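Local coordinates for protein terminal uridylyltransferase 1 (Trypanosoma brucei, PDB 5HZD) that adds uridines to the 3' ends of guide RNAs, ribosomal RNAs and some mRNAs during mitochondrial RNA editing, at residues G205-E210 with A263-K268; R155-S160 with A253-P258; G217-A222 with T226-V231; S149-L154 with V162-I167; A86-A91 with E245-A250. All coordinates share one frame; numbering follows the deposited sequence.

Four of the five contacts involve the domain inserted into the palm, whose strands and helices follow the order of a ferredoxin-like fold; contact 4 lies wholly within the palm. Contacts 1 and 3 stay inside the inserted domain and share helix 209-223, contact 1 at its start and contact 3 further along it. Contacts 2 and 5 join helix 247-254 to palm helices 143-156 and 80-100. Contact 2 is fully buried and apolar, while contact 5 lies at the surface and adds threonine hydroxyls and charges. Contacts 1, 3 and 4 are partly buried: 1 and 3 set aliphatic groups against a carbonyl and a guanidinium, and contact 4 packs leucine on leucine with threonine beside proline.

Contact 1. Residues G205-E210 with A263-K268; sequences GPATRE and ASLRTK
Leu265 brings both methyls to the backbone of the extended Gly205-Ala207 loop and contributes the largest part of the buried surface. CD1 sits 3.4 Å from Gly205 O and 3.7 Å from Gly205 N, pressing on the peptide groups themselves. The other branch, CD2, reaches Ala207, 4.0 Å from its CA and 4.2 Å from its CB. Leu265 achieves this with CG anti to its own backbone N (chi1 -174°), which carries the isobutyl group across to the loop. No hydrogen bond spans the two segments, and Gly205 O is buried here without a polar partner, covered by a methyl. On the far side of the leucine, Arg266 NH1 donates to Leu265 O at 3.0 Å, a bent bond (139°) approaching from above the carbonyl plane. Thr208 occupies the N-cap position, with its side chain capping a backbone N of helix 209-223. Asn204, next to Gly205 in the chain, links the two segments: its side chain bonds Arg266 N and Ser264 O. The contact lies at one end of the ferredoxin-like inserted domain, where the chain leaves strand 198-203 for helix 209-223 beside the entry to the neighbouring antiparallel edge strand 267-271.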
# COMPACT_ATOMS: atom_id res chain seq x y z
N GLY A 205 18.77 39.14 -11.58
CA GLY A 205 19.62 40.30 -11.70
C GLY A 205 20.34 40.42 -10.37
O GLY A 205 20.12 39.61 -9.49
N PRO A 206 21.21 41.42 -10.24
CA PRO A 206 21.96 41.61 -9.00
C PRO A 206 21.08 42.21 -7.91
O PRO A 206 20.27 43.10 -8.19
CB PRO A 206 23.06 42.59 -9.42
CG PRO A 206 22.50 43.33 -10.58
CD PRO A 206 21.62 42.34 -11.31
N ALA A 207 21.24 41.71 -6.68
CA ALA A 207 20.49 42.19 -5.53
C ALA A 207 21.24 43.34 -4.87
O ALA A 207 22.45 43.27 -4.70
CB ALA A 207 20.32 41.05 -4.51
N THR A 208 20.52 44.39 -4.50
CA THR A 208 21.10 45.43 -3.66
C THR A 208 21.30 44.89 -2.25
O THR A 208 20.86 43.80 -1.91
CB THR A 208 20.18 46.65 -3.56
OG1 THR A 208 18.95 46.26 -2.93
CG2 THR A 208 19.87 47.22 -4.96
N ARG A 209 21.98 45.67 -1.42
CA ARG A 209 22.17 45.26 -0.03
C ARG A 209 20.83 45.07 0.68
O ARG A 209 20.65 44.12 1.44
CB ARG A 209 23.06 46.29 0.69
CG ARG A 209 23.00 46.23 2.22
CD ARG A 209 23.72 45.05 2.81
NE ARG A 209 23.79 45.17 4.27
CZ ARG A 209 24.39 44.30 5.07
NH1 ARG A 209 24.96 43.22 4.56
NH2 ARG A 209 24.40 44.49 6.38
N GLU A 210 19.87 45.95 0.40
CA GLU A 210 18.56 45.85 1.01
C GLU A 210 17.89 44.57 0.52
O GLU A 210 17.27 43.85 1.30
CB GLU A 210 17.68 47.05 0.67
CG GLU A 210 16.28 46.94 1.22
CD GLU A 210 15.40 48.13 0.92
OE1 GLU A 210 15.57 48.77 -0.15
OE2 GLU A 210 14.53 48.43 1.76
N ALA A 263 12.48 46.51 -8.18
CA ALA A 263 11.41 46.16 -9.09
C ALA A 263 11.86 45.07 -10.06
O ALA A 263 12.93 45.18 -10.68
CB ALA A 263 10.99 47.39 -9.85
N SER A 264 10.99 44.07 -10.20
CA SER A 264 11.14 42.93 -11.11
C SER A 264 12.28 41.99 -10.79
O SER A 264 12.59 41.11 -11.58
CB SER A 264 11.25 43.38 -12.55
OG SER A 264 10.08 44.09 -12.96
N LEU A 265 12.91 42.16 -9.63
CA LEU A 265 13.88 41.17 -9.19
C LEU A 265 13.18 39.93 -8.68
O LEU A 265 12.32 40.00 -7.80
CB LEU A 265 14.78 41.77 -8.12
CG LEU A 265 15.96 40.92 -7.64
CD1 LEU A 265 16.97 40.76 -8.79
CD2 LEU A 265 16.62 41.66 -6.50
N ARG A 266 13.55 38.77 -9.22
CA ARG A 266 12.85 37.53 -8.93
C ARG A 266 13.86 36.45 -8.63
O ARG A 266 15.03 36.57 -9.03
CB ARG A 266 12.03 37.07 -10.14
CG ARG A 266 11.00 38.09 -10.59
CD ARG A 266 9.77 38.07 -9.69
NE ARG A 266 8.82 39.08 -10.17
CZ ARG A 266 8.75 40.32 -9.70
NH1 ARG A 266 9.56 40.72 -8.71
NH2 ARG A 266 7.87 41.17 -10.21
N THR A 267 13.41 35.41 -7.94
CA THR A 267 14.25 34.26 -7.60
C THR A 267 13.69 32.95 -8.10
O THR A 267 12.47 32.80 -8.28
CB THR A 267 14.45 34.10 -6.07
OG1 THR A 267 13.18 33.86 -5.44
CG2 THR A 267 15.08 35.32 -5.46
N LYS A 268 14.58 31.99 -8.33
CA LYS A 268 14.18 30.59 -8.48
C LYS A 268 15.04 29.82 -7.50
O LYS A 268 16.15 30.27 -7.18
CB LYS A 268 14.48 30.11 -9.89
CG LYS A 268 13.70 30.82 -10.99
CD LYS A 268 14.07 30.25 -12.36
CE LYS A 268 12.86 30.23 -13.29
NZ LYS A 268 12.25 31.58 -13.41

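Contact 2. Residues R155-S160 with A253-P258; sequences RRVGFS and AAMCSP
Val157, at the C-terminal end of the palm helix, meets Ala254 and Met255 at the end of helix 247-254, joining the palm to its inserted ferredoxin-like domain. The contact across the segments is wholly apolar and buried. Val157 CG2 does most of the touching: it presses on Ala254 CB at 3.4 Å, tighter than usual for two carbons, and lies 3.9 Å from Met255 SD. The sulfur also comes within 4.1 Å of Val157 CB, so it rests against the branch point as well as the methyl. Met255 is bent at both chi2 and chi3, and its chain crosses the valine at about a right angle. Val157 has CG1 between its backbone N and carbonyl carbon (chi1 81°), which leaves CG2 facing the helix end while CG1 lies in plane at the edge of the Phe159 ring. That ring stacks on Tyr281 and meets His177 edge-to-face, extending the contact into an aromatic group of the palm.

Backbone bonds shape both helix ends. A Schellman motif closes the palm helix, with Gly158 at positive phi (119°), its N bonded to Arg155 O at 3.2 Å and Phe159 N probably bonding Leu154 O. The palm side is held further by Tyr281 OH, hydrogen-bonded to Val157 O. In the inserted domain, Cys256 N bonds back to Ala253 O at 3.1 Å, turning the chain directly after the two residues that receive Val157.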
# COMPACT_ATOMS: atom_id res chain seq x y z
N ARG A 155 7.56 21.35 -9.18
CA ARG A 155 8.49 21.75 -10.24
C ARG A 155 9.31 22.96 -9.76
O ARG A 155 10.52 23.03 -9.98
CB ARG A 155 7.71 22.11 -11.51
CG ARG A 155 8.55 22.43 -12.73
CD ARG A 155 7.67 23.00 -13.86
NE ARG A 155 8.17 24.29 -14.34
CZ ARG A 155 7.89 25.47 -13.77
NH1 ARG A 155 7.13 25.52 -12.69
NH2 ARG A 155 8.39 26.59 -14.27
N ARG A 156 8.66 23.89 -9.07
CA ARG A 156 9.31 25.16 -8.71
C ARG A 156 10.28 24.99 -7.52
O ARG A 156 11.12 25.85 -7.27
CB ARG A 156 8.27 26.24 -8.37
CG ARG A 156 7.41 26.75 -9.53
CD ARG A 156 6.52 27.93 -9.04
NE ARG A 156 5.07 27.69 -9.20
CZ ARG A 156 4.11 28.25 -8.45
NH1 ARG A 156 2.82 27.97 -8.69
NH2 ARG A 156 4.42 29.08 -7.46
N VAL A 157 10.15 23.90 -6.78
CA VAL A 157 11.07 23.66 -5.64
C VAL A 157 12.17 22.68 -6.07
O VAL A 157 13.02 22.30 -5.26
CB VAL A 157 10.28 23.20 -4.37
CG1 VAL A 157 9.93 21.73 -4.41
CG2 VAL A 157 11.01 23.52 -3.09
N GLY A 158 12.16 22.29 -7.34
CA GLY A 158 13.25 21.52 -7.93
C GLY A 158 12.95 20.13 -8.48
O GLY A 158 13.86 19.44 -8.94
N PHE A 159 11.69 19.70 -8.44
CA PHE A 159 11.37 18.40 -9.04
C PHE A 159 11.37 18.53 -10.56
O PHE A 159 10.82 19.49 -11.10
CB PHE A 159 10.03 17.87 -8.53
CG PHE A 159 10.09 17.36 -7.11
CD1 PHE A 159 10.09 18.24 -6.03
CD2 PHE A 159 10.19 15.99 -6.85
CE1 PHE A 159 10.16 17.77 -4.72
CE2 PHE A 159 10.28 15.51 -5.54
CZ PHE A 159 10.27 16.40 -4.47
N SER A 160 11.99 17.56 -11.24
CA SER A 160 12.02 17.54 -12.69
C SER A 160 10.81 16.87 -13.36
O SER A 160 10.24 15.93 -12.81
CB SER A 160 13.28 16.80 -13.14
OG SER A 160 13.28 16.67 -14.53
N ALA A 253 12.51 26.28 3.69
CA ALA A 253 13.16 27.49 3.17
C ALA A 253 12.92 27.69 1.67
O ALA A 253 12.68 28.81 1.21
CB ALA A 253 14.66 27.49 3.48
N ALA A 254 13.01 26.62 0.88
CA ALA A 254 12.78 26.72 -0.58
C ALA A 254 11.33 27.08 -0.91
O ALA A 254 11.04 27.60 -2.01
CB ALA A 254 13.16 25.41 -1.24
N MET A 255 10.43 26.87 0.04
CA MET A 255 9.03 27.26 -0.13
C MET A 255 8.72 28.69 0.30
O MET A 255 7.57 29.11 0.22
CB MET A 255 8.09 26.27 0.59
CG MET A 255 8.03 24.89 -0.05
SD MET A 255 7.57 24.94 -1.80
CE MET A 255 5.98 25.75 -1.64
N CYS A 256 9.72 29.44 0.76
CA CYS A 256 9.45 30.81 1.19
C CYS A 256 9.04 31.65 -0.02
O CYS A 256 9.27 31.27 -1.17
CB CYS A 256 10.64 31.44 1.94
SG CYS A 256 11.96 32.04 0.87
N SER A 257 8.40 32.78 0.23
CA SER A 257 8.08 33.65 -0.88
C SER A 257 8.73 35.01 -0.66
O SER A 257 8.18 35.88 0.03
CB SER A 257 6.57 33.75 -1.11
OG SER A 257 5.86 33.67 0.11
N PRO A 258 9.92 35.20 -1.25
CA PRO A 258 10.66 36.45 -1.04
C PRO A 258 9.90 37.66 -1.58
O PRO A 258 9.23 37.57 -2.59
CB PRO A 258 11.94 36.24 -1.85
CG PRO A 258 12.03 34.75 -2.08
CD PRO A 258 10.61 34.28 -2.17

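Contact 3. Residues G217-A222 with T226-V231; sequences GSVRDA and TGVQQV
A split beta-alpha-beta unit of the ferredoxin-like inserted domain supplies this contact: helix 209-223 runs into edge strand 228-233, and Val219 and Arg220 of the helix close on Val228, the first residue of the strand. Val228 is the centre, its two methyls dividing the work. CG2 meets Val219 CG1 at 3.7 Å, the two valines crossing at about a right angle, and also lies 3.9 Å from Arg220 CG, wedged between helix neighbours. CG1 is taken up by the charged end of the arginine: it sits over one face of the guanidinium, 4.0 Å from Arg220 CZ.

The CB of Arg220 aims neither at the strand nor away from it, but the end of the chain comes nearer. With CG anti to the carbonyl carbon (chi1 -75°), the extended chain crosses the valine at about a right angle, CG at its CG2 and the planar group over CG1. The guanidinium therefore covers an apolar residue with its face, and no hydrogen bond joins the two segments; the exposed arginine roofs the outer margin of the helix-strand interface. Val219 faces inward and also touches Met240 of strand 239-244, while Val228 extends to Leu244 of the same strand and to Val223 of the helix.

Directly beyond Val228 the strand is irregular: a classic beta bulge sets Gln229 and Gln230 together against the single residue Thr243. Across the contact itself, the nearest approach of the arginine is Arg220 NH1 to Val228 CB, 3.6 Å.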
# COMPACT_ATOMS: atom_id res chain seq x y z
N GLY A 217 16.06 37.37 5.21
CA GLY A 217 14.95 37.52 6.14
C GLY A 217 13.81 36.57 5.84
O GLY A 217 13.24 35.97 6.76
N SER A 218 13.46 36.43 4.57
CA SER A 218 12.41 35.51 4.15
C SER A 218 12.75 34.08 4.51
O SER A 218 11.88 33.31 4.96
CB SER A 218 12.19 35.62 2.64
OG SER A 218 11.51 36.82 2.32
N VAL A 219 14.00 33.71 4.29
CA VAL A 219 14.44 32.37 4.63
C VAL A 219 14.37 32.15 6.14
O VAL A 219 13.82 31.14 6.62
CB VAL A 219 15.85 32.09 4.12
CG1 VAL A 219 16.38 30.80 4.69
CG2 VAL A 219 15.83 32.04 2.57
N ARG A 220 14.90 33.11 6.90
CA ARG A 220 14.90 32.98 8.37
C ARG A 220 13.49 32.91 8.93
O ARG A 220 13.23 32.15 9.87
CB ARG A 220 15.64 34.15 9.01
CG ARG A 220 17.13 34.01 8.87
CD ARG A 220 17.91 35.17 9.50
NE ARG A 220 19.34 35.07 9.17
CZ ARG A 220 20.17 34.17 9.70
NH1 ARG A 220 19.73 33.29 10.60
NH2 ARG A 220 21.45 34.16 9.34
N ASP A 221 12.58 33.67 8.34
CA ASP A 221 11.21 33.71 8.85
C ASP A 221 10.50 32.39 8.56
O ASP A 221 9.61 32.00 9.31
CB ASP A 221 10.43 34.87 8.24
CG ASP A 221 10.80 36.22 8.86
OD1 ASP A 221 11.77 36.29 9.65
OD2 ASP A 221 10.12 37.22 8.53
N ALA A 222 10.91 31.71 7.49
CA ALA A 222 10.27 30.44 7.12
C ALA A 222 10.67 29.32 8.04
O ALA A 222 9.88 28.40 8.27
CB ALA A 222 10.58 30.08 5.66
N THR A 226 16.37 28.73 14.74
CA THR A 226 17.46 27.75 14.72
C THR A 226 17.66 27.14 13.34
O THR A 226 18.62 26.39 13.12
CB THR A 226 17.24 26.62 15.75
OG1 THR A 226 15.97 25.99 15.52
CG2 THR A 226 17.29 27.16 17.17
N GLY A 227 16.77 27.47 12.41
CA GLY A 227 16.74 26.79 11.12
C GLY A 227 17.86 27.11 10.15
O GLY A 227 18.19 26.31 9.30
N VAL A 228 18.44 28.30 10.24
CA VAL A 228 19.44 28.70 9.27
C VAL A 228 20.84 28.55 9.84
O VAL A 228 21.19 29.22 10.82
CB VAL A 228 19.27 30.15 8.82
CG1 VAL A 228 20.49 30.60 8.03
CG2 VAL A 228 18.00 30.32 8.00
N GLN A 229 21.66 27.71 9.21
CA GLN A 229 23.03 27.54 9.69
C GLN A 229 24.02 28.46 9.02
O GLN A 229 24.92 28.99 9.68
CB GLN A 229 23.49 26.09 9.54
CG GLN A 229 22.85 25.14 10.52
CD GLN A 229 23.47 23.75 10.43
OE1 GLN A 229 24.40 23.52 9.65
NE2 GLN A 229 22.96 22.83 11.24
N GLN A 230 23.87 28.69 7.72
CA GLN A 230 24.82 29.51 7.00
C GLN A 230 24.12 30.06 5.77
O GLN A 230 23.33 29.35 5.14
CB GLN A 230 25.99 28.65 6.57
CG GLN A 230 27.05 29.42 5.81
CD GLN A 230 28.20 28.55 5.36
OE1 GLN A 230 28.05 27.35 5.14
NE2 GLN A 230 29.36 29.16 5.23
N VAL A 231 24.39 31.31 5.46
CA VAL A 231 23.88 31.93 4.24
C VAL A 231 25.04 32.66 3.59
O VAL A 231 25.80 33.34 4.29
CB VAL A 231 22.79 32.95 4.57
CG1 VAL A 231 22.51 33.81 3.37
CG2 VAL A 231 21.53 32.25 5.03

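Contact 4. Residues S149-L154 with V162-I167; sequences SITELL and VNLEPI
Thr151 and Leu154, one turn apart on palm helix 143-156, lean on Leu164 and Pro166 of strand 164-167. The short axes are close to antiparallel (167°) and approach to 9.4 Å, an alpha-beta layer in which the chain leaves the helix, turns, and returns as a strand packed against it. The side chain of Leu164 lies about 10 Å from that of Asp286, a residue probably important for catalysis.

The apolar contacts gather on Leu164. Its CD1 meets Leu154 CB at 3.8 Å, and its other branch, CD2, lies 4.1 Å from Leu154 CD1, the two leucines crossing at about a right angle. CD1 also touches Thr151, 4.1 Å from its CG2 and 3.9 Å from its carbonyl O, so this methyl fits against both side chain and helix backbone. Thr151 and Leu164 lie side by side, their chains pointing opposite ways.

Polar atoms contribute by contact alone, for no hydrogen bond crosses between the segments. Thr151 OG1 lies 3.7 Å from Pro166 CB, against the proline ring near the exposed side. This hydroxyl stands anti to the carbonyl carbon (chi1 -62°), where it bonds back to Val147 O; the same torsion sends CG2 toward the leucine. A polar group is thereby satisfied within its own helix while resting on an apolar surface.

Phe159 of the connecting loop packs on both leucines. Strand 164-167 is an outermost strand of the five-stranded mixed sheet and pairs with antiparallel strand 174-177, whose Ile175 also touches Thr151; helix 80-100 flanks helix 143-156, receiving Leu153 on Val96 and Trp100.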
# COMPACT_ATOMS: atom_id res chain seq x y z
N SER A 149 -2.03 22.01 -9.72
CA SER A 149 -1.47 23.01 -8.79
C SER A 149 -0.27 22.49 -8.05
O SER A 149 0.78 23.17 -7.98
CB SER A 149 -2.53 23.47 -7.79
OG SER A 149 -3.56 24.18 -8.45
N ILE A 150 -0.38 21.30 -7.48
CA ILE A 150 0.73 20.77 -6.68
C ILE A 150 1.91 20.34 -7.57
O ILE A 150 3.07 20.49 -7.18
CB ILE A 150 0.24 19.68 -5.73
CG1 ILE A 150 -0.69 20.35 -4.70
CG2 ILE A 150 1.41 19.01 -5.04
CD1 ILE A 150 -1.47 19.37 -3.93
N THR A 151 1.61 19.82 -8.76
CA THR A 151 2.69 19.54 -9.70
C THR A 151 3.56 20.77 -9.96
O THR A 151 4.77 20.68 -9.92
CB THR A 151 2.16 18.98 -11.00
OG1 THR A 151 1.51 17.74 -10.69
CG2 THR A 151 3.32 18.66 -11.97
N GLU A 152 2.92 21.92 -10.15
CA GLU A 152 3.67 23.14 -10.44
C GLU A 152 4.50 23.59 -9.24
O GLU A 152 5.64 24.02 -9.40
CB GLU A 152 2.72 24.26 -10.85
CG GLU A 152 3.39 25.60 -11.07
CD GLU A 152 4.25 25.63 -12.33
OE1 GLU A 152 4.26 24.64 -13.10
OE2 GLU A 152 4.95 26.66 -12.53
N LEU A 153 3.94 23.48 -8.05
CA LEU A 153 4.72 23.82 -6.85
C LEU A 153 5.95 22.91 -6.70
O LEU A 153 7.06 23.38 -6.34
CB LEU A 153 3.86 23.74 -5.58
CG LEU A 153 2.76 24.80 -5.45
CD1 LEU A 153 1.92 24.57 -4.19
CD2 LEU A 153 3.36 26.22 -5.47
N LEU A 154 5.78 21.62 -6.97
CA LEU A 154 6.90 20.70 -6.91
C LEU A 154 7.98 21.03 -7.96
O LEU A 154 9.16 21.03 -7.65
CB LEU A 154 6.42 19.27 -7.04
CG LEU A 154 5.60 18.76 -5.86
CD1 LEU A 154 4.85 17.51 -6.28
CD2 LEU A 154 6.50 18.50 -4.62
N VAL A 162 11.06 14.80 -15.58
CA VAL A 162 11.52 13.41 -15.73
C VAL A 162 10.93 12.53 -14.60
O VAL A 162 10.61 11.36 -14.79
CB VAL A 162 13.07 13.37 -15.68
CG1 VAL A 162 13.63 11.98 -15.50
CG2 VAL A 162 13.65 14.02 -16.96
N ASN A 163 10.78 13.12 -13.42
CA ASN A 163 10.41 12.34 -12.25
C ASN A 163 8.94 12.46 -11.87
O ASN A 163 8.39 11.60 -11.16
CB ASN A 163 11.27 12.77 -11.05
CG ASN A 163 12.73 12.53 -11.27
OD1 ASN A 163 13.48 13.44 -11.66
ND2 ASN A 163 13.16 11.29 -11.05
N LEU A 164 8.30 13.54 -12.30
CA LEU A 164 6.91 13.79 -11.91
C LEU A 164 5.92 13.37 -12.97
O LEU A 164 6.02 13.79 -14.13
CB LEU A 164 6.67 15.28 -11.65
CG LEU A 164 7.19 15.86 -10.36
CD1 LEU A 164 6.84 17.36 -10.32
CD2 LEU A 164 6.57 15.16 -9.18
N GLU A 165 4.94 12.58 -12.57
CA GLU A 165 3.87 12.20 -13.50
C GLU A 165 2.52 12.64 -12.94
O GLU A 165 1.94 11.95 -12.12
CB GLU A 165 3.86 10.67 -13.74
CG GLU A 165 2.73 10.19 -14.66
CD GLU A 165 2.62 8.66 -14.83
OE1 GLU A 165 1.66 8.22 -15.53
OE2 GLU A 165 3.47 7.93 -14.28
N PRO A 166 2.02 13.80 -13.38
CA PRO A 166 0.66 14.21 -13.00
C PRO A 166 -0.34 13.32 -13.72
O PRO A 166 -0.22 13.15 -14.94
CB PRO A 166 0.56 15.64 -13.54
CG PRO A 166 1.60 15.71 -14.66
CD PRO A 166 2.71 14.80 -14.21
N ILE A 167 -1.26 12.73 -13.00
CA ILE A 167 -2.33 11.95 -13.62
C ILE A 167 -3.66 12.60 -13.29
O ILE A 167 -4.37 12.15 -12.40
CB ILE A 167 -2.29 10.50 -13.10
CG1 ILE A 167 -0.87 9.96 -13.21
CG2 ILE A 167 -3.23 9.61 -13.92
CD1 ILE A 167 -0.73 8.58 -12.68

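Contact 5. Residues A86-A91 with E245-A250; sequences AHRARA and ESTTAA
Two helices from different parts of the fold meet here: palm helix 80-100 presents Arg88 and Ala91, one turn apart, to Thr247 and Thr248 in the first turn of helix 247-254, which belongs to the ferredoxin-like inserted domain. Thr248 touches the palm helix with both branches. Its OG1 stands anti to the carbonyl carbon (chi1 -58°) and lies 3.7 Å from Arg88 O and 3.9 Å from Arg88 CB, while CG2 reaches Ala91 CB at 3.9 Å. The hydroxyl thus lies against the helix backbone, and the methyl packs on the small alanine a turn later. Gln92 gives the same hydroxyl a weak hydrogen bond through NE2.

Arg88 runs past the start of the opposite helix, bending at chi3 (-73°), with its CD 4.3 Å from Thr247 OG1. The guanidinium and this hydroxyl do not bond each other; Glu279 serves both, its OE2 taking Arg88 NE in a salt bridge and its OE1 hydrogen-bonding Thr247 OG1. Ser246 caps the second helix: its OG accepts from Ala249 N at 2.9 Å in a nearly straight bond (171°), fixing the turn that carries the two threonines.

With no hydrogen bond between them, the segments touch directly by van der Waals packing alone, and the polar link passes through a shared carboxylate. The placement of one carboxylate against both arginine and threonine would couple the palm helix to the inserted domain, and the positive charge of Arg88 probably favours the ionised form of Glu279.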
# COMPACT_ATOMS: atom_id res chain seq x y z
N ALA A 86 10.85 8.42 5.86
CA ALA A 86 9.52 8.68 5.30
C ALA A 86 8.79 9.79 6.08
O ALA A 86 8.09 10.61 5.49
CB ALA A 86 8.65 7.37 5.28
N HIS A 87 8.97 9.81 7.40
CA HIS A 87 8.42 10.89 8.22
C HIS A 87 8.93 12.26 7.77
O HIS A 87 8.17 13.24 7.68
CB HIS A 87 8.75 10.72 9.70
CG HIS A 87 8.16 9.49 10.33
ND1 HIS A 87 8.37 9.21 11.66
CD2 HIS A 87 7.37 8.52 9.84
CE1 HIS A 87 7.74 8.08 11.96
NE2 HIS A 87 7.13 7.64 10.88
N ARG A 88 10.23 12.34 7.50
CA ARG A 88 10.79 13.61 7.06
C ARG A 88 10.24 13.98 5.69
O ARG A 88 9.91 15.16 5.43
CB ARG A 88 12.30 13.54 7.06
CG ARG A 88 12.83 13.38 8.47
CD ARG A 88 14.31 13.68 8.62
NE ARG A 88 15.12 12.62 8.05
CZ ARG A 88 15.48 11.51 8.68
NH1 ARG A 88 15.13 11.30 9.95
NH2 ARG A 88 16.22 10.61 8.04
N ALA A 89 10.15 13.00 4.78
CA ALA A 89 9.57 13.29 3.47
C ALA A 89 8.14 13.82 3.57
O ALA A 89 7.76 14.74 2.84
CB ALA A 89 9.62 12.03 2.56
N ARG A 90 7.36 13.25 4.49
CA ARG A 90 5.98 13.68 4.70
C ARG A 90 5.95 15.14 5.14
O ARG A 90 5.16 15.92 4.63
CB ARG A 90 5.31 12.83 5.80
CG ARG A 90 3.78 13.04 5.90
CD ARG A 90 3.25 12.70 7.32
NE ARG A 90 3.94 13.58 8.25
CZ ARG A 90 3.58 14.83 8.46
NH1 ARG A 90 2.48 15.32 7.85
NH2 ARG A 90 4.32 15.59 9.26
N ALA A 91 6.81 15.51 6.10
CA ALA A 91 6.84 16.89 6.57
C ALA A 91 7.27 17.81 5.46
O ALA A 91 6.73 18.94 5.35
CB ALA A 91 7.76 17.03 7.78
N GLU A 245 19.27 23.69 8.99
CA GLU A 245 19.62 22.76 10.08
C GLU A 245 19.24 21.31 9.75
O GLU A 245 19.78 20.36 10.36
CB GLU A 245 18.97 23.19 11.39
CG GLU A 245 17.46 23.06 11.41
CD GLU A 245 16.84 23.62 12.68
OE1 GLU A 245 15.62 23.89 12.68
OE2 GLU A 245 17.58 23.79 13.68
N SER A 246 18.33 21.14 8.80
CA SER A 246 17.84 19.80 8.45
C SER A 246 17.35 19.82 7.02
O SER A 246 17.17 20.88 6.43
CB SER A 246 16.71 19.40 9.38
OG SER A 246 15.53 20.14 9.09
N THR A 247 17.13 18.64 6.45
CA THR A 247 16.54 18.55 5.12
C THR A 247 15.12 19.08 5.09
O THR A 247 14.67 19.59 4.07
CB THR A 247 16.55 17.09 4.60
OG1 THR A 247 16.03 16.23 5.63
CG2 THR A 247 17.97 16.65 4.26
N THR A 248 14.38 18.93 6.18
CA THR A 248 13.02 19.45 6.21
C THR A 248 13.06 20.99 6.24
O THR A 248 12.29 21.65 5.51
CB THR A 248 12.22 18.89 7.39
OG1 THR A 248 12.21 17.45 7.29
CG2 THR A 248 10.80 19.38 7.35
N ALA A 249 13.94 21.56 7.06
CA ALA A 249 14.09 23.02 7.04
C ALA A 249 14.51 23.50 5.65
O ALA A 249 14.12 24.60 5.24
CB ALA A 249 15.10 23.50 8.09
N ALA A 250 15.29 22.71 4.93
CA ALA A 250 15.75 23.12 3.61
C ALA A 250 14.58 23.22 2.63
O ALA A 250 14.51 24.14 1.83
CB ALA A 250 16.82 22.17 3.08